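Local coordinates for gram-negative insecticidal protein (Chromobacterium piscinae, PDB 6FBM) that is an insecticidal toxin that pairs a MACPF domain, probably the pore-forming part, with a beta-tripod-type region probably concerned with receptor recognition, at residues Y352-Q357 and G419-L424. Residues are numbered along the deposited sequence; the frame is centred on the assembly and turned at random.
Sequences YKMVGQ and GDVMML
The carboxamide of Q357 presents one flat face to V421 and its O and N to the backbone of M422, with M422 N tilted out of the amide plane, in the C-terminal part of the chain, probably the beta-tripod. Over that face stands V421 CG1, 3.7 Å from Q357 CD, and V421 CA reaches Q357 OE1 at 3.4 Å; the two side chains cross at about a right angle. With CG1 anti to the backbone N (chi1 174°), the valine lays this methyl over the amide face.

Both polar ends of the amide address one residue, much as a neighbouring strand would. M422 N donates to Q357 OE1 at 2.7 Å with an N-H...O angle of 161°, a nearly straight bond, although the nitrogen stands 36° out of the carbonyl plane. In return, Q357 NE2 makes a weak bond to M422 O at 3.4 Å, and water 1 lies beside the same pair, weakly bonded to NE2. A further hydrogen bond from NE2 to N345 OD1 helps fix the rotation of the amide. V421 is meanwhile backbone-bonded to W407, so the glutamine meets strand 421-426 apart from its antiparallel pairing with 403-410.

Upstream, the backbones come close where both residues are glycines: G356 CA lies 4.1 Å from G419 CA. From there the chain directions diverge. Water 2 lies between the diverging backbones, 3.0 Å from Q357 O and close to D420 O. The D420 carboxylate serves a different junction, with OD2 bonded to G485 N and salt-bridged to R408. On the 352-354 side, M354 extends its fully stretched side chain until its terminal methyl CE lies 4.3 Å from V421 CG2.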
loop_
_atom_site.group_PDB
_atom_site.type_symbol
_atom_site.label_atom_id
_atom_site.label_comp_id
_atom_site.label_asym_id
_atom_site.label_seq_id
_atom_site.Cartn_x
_atom_site.Cartn_y
_atom_site.Cartn_z
ATOM N N TYR A 352 -5.837 -58.302 -22.950
ATOM C CA TYR A 352 -6.834 -59.327 -22.678
ATOM C C TYR A 352 -6.163 -60.448 -21.902
ATOM O O TYR A 352 -4.991 -60.739 -22.113
ATOM C CB TYR A 352 -7.424 -59.880 -23.953
ATOM C CG TYR A 352 -8.488 -59.013 -24.570
ATOM C CD1 TYR A 352 -8.153 -58.002 -25.483
ATOM C CD2 TYR A 352 -9.820 -59.231 -24.278
ATOM C CE1 TYR A 352 -9.118 -57.218 -26.060
ATOM C CE2 TYR A 352 -10.798 -58.459 -24.856
ATOM C CZ TYR A 352 -10.448 -57.439 -25.745
ATOM O OH TYR A 352 -11.441 -56.671 -26.313
ATOM N N LYS A 353 -6.917 -61.075 -21.006
ATOM C CA LYS A 353 -6.343 -62.021 -20.048
ATOM C C LYS A 353 -7.100 -63.350 -20.014
ATOM O O LYS A 353 -8.313 -63.388 -20.170
ATOM C CB LYS A 353 -6.317 -61.403 -18.656
ATOM C CG LYS A 353 -5.661 -60.029 -18.574
ATOM C CD LYS A 353 -4.151 -60.056 -18.865
ATOM C CE LYS A 353 -3.576 -58.650 -18.950
ATOM N NZ LYS A 353 -2.102 -58.685 -18.770
ATOM N N MET A 354 -6.346 -64.419 -19.805
ATOM C CA MET A 354 -6.865 -65.771 -19.640
ATOM C C MET A 354 -7.403 -65.948 -18.253
ATOM O O MET A 354 -6.777 -65.474 -17.289
ATOM C CB MET A 354 -5.745 -66.792 -19.866
ATOM C CG MET A 354 -6.129 -68.252 -19.661
ATOM S SD MET A 354 -4.691 -69.240 -20.017
ATOM C CE MET A 354 -5.277 -70.840 -19.439
ATOM N N VAL A 355 -8.547 -66.637 -18.153
ATOM C CA VAL A 355 -9.113 -67.016 -16.848
ATOM C C VAL A 355 -9.217 -68.528 -16.607
ATOM O O VAL A 355 -9.479 -68.958 -15.472
ATOM C CB VAL A 355 -10.482 -66.375 -16.636
ATOM C CG1 VAL A 355 -10.314 -64.868 -16.581
ATOM C CG2 VAL A 355 -11.471 -66.777 -17.718
ATOM N N GLY A 356 -8.994 -69.332 -17.657
ATOM C CA GLY A 356 -9.121 -70.782 -17.559
ATOM C C GLY A 356 -8.791 -71.477 -18.849
ATOM O O GLY A 356 -8.698 -70.830 -19.893
ATOM N N GLN A 357 -8.580 -72.790 -18.758
ATOM C CA GLN A 357 -8.407 -73.659 -19.932
ATOM C C GLN A 357 -9.732 -74.138 -20.436
ATOM O O GLN A 357 -10.674 -74.299 -19.661
ATOM C CB GLN A 357 -7.564 -74.898 -19.611
ATOM C CG GLN A 357 -6.128 -74.703 -19.990
ATOM C CD GLN A 357 -5.252 -75.826 -19.563
ATOM O OE1 GLN A 357 -5.673 -76.743 -18.859
ATOM N NE2 GLN A 357 -4.006 -75.764 -19.980
ATOM N N GLY A 419 -11.170 -70.936 -13.699
ATOM C CA GLY A 419 -10.900 -72.256 -14.219
ATOM C C GLY A 419 -9.533 -72.784 -13.884
ATOM O O GLY A 419 -8.586 -72.020 -13.757
ATOM N N ASP A 420 -9.436 -74.108 -13.777
ATOM C CA ASP A 420 -8.157 -74.755 -13.527
ATOM C C ASP A 420 -7.393 -74.968 -14.813
ATOM O O ASP A 420 -7.916 -74.784 -15.893
ATOM C CB ASP A 420 -8.361 -76.069 -12.778
ATOM C CG ASP A 420 -8.898 -75.866 -11.377
ATOM O OD1 ASP A 420 -8.692 -74.792 -10.790
ATOM O OD2 ASP A 420 -9.537 -76.789 -10.852
ATOM N N VAL A 421 -6.146 -75.364 -14.645
ATOM C CA VAL A 421 -5.212 -75.595 -15.727
ATOM C C VAL A 421 -4.586 -76.959 -15.538
ATOM O O VAL A 421 -4.028 -77.251 -14.473
ATOM C CB VAL A 421 -4.097 -74.547 -15.682
ATOM C CG1 VAL A 421 -3.038 -74.850 -16.719
ATOM C CG2 VAL A 421 -4.684 -73.150 -15.868
ATOM N N MET A 422 -4.684 -77.796 -16.555
ATOM C CA MET A 422 -4.041 -79.096 -16.543
ATOM C C MET A 422 -2.667 -78.941 -17.135
ATOM O O MET A 422 -2.483 -78.194 -18.082
ATOM C CB MET A 422 -4.812 -80.100 -17.391
ATOM C CG MET A 422 -6.220 -80.356 -16.926
ATOM S SD MET A 422 -6.357 -80.990 -15.267
ATOM C CE MET A 422 -5.466 -82.521 -15.367
ATOM N N MET A 423 -1.726 -79.683 -16.566
ATOM C CA MET A 423 -0.376 -79.818 -17.078
ATOM C C MET A 423 -0.186 -81.306 -17.341
ATOM O O MET A 423 -0.168 -82.102 -16.401
ATOM C CB MET A 423 0.646 -79.301 -16.057
ATOM C CG MET A 423 0.529 -77.808 -15.755
ATOM S SD MET A 423 0.836 -76.718 -17.158
ATOM C CE MET A 423 2.616 -76.830 -17.339
ATOM N N LEU A 424 -0.051 -81.660 -18.613
ATOM C CA LEU A 424 -0.170 -83.037 -19.072
ATOM C C LEU A 424 1.087 -83.467 -19.837
ATOM O O LEU A 424 1.539 -82.770 -20.753
ATOM C CB LEU A 424 -1.395 -83.191 -19.963
ATOM C CG LEU A 424 -2.745 -82.777 -19.358
ATOM C CD1 LEU A 424 -3.830 -82.724 -20.426
ATOM C CD2 LEU A 424 -3.199 -83.687 -18.242
HETATM O O HOH W 1 -1.182 -76.599 -20.450
HETATM O O HOH W 2 -10.436 -74.072 -16.698
#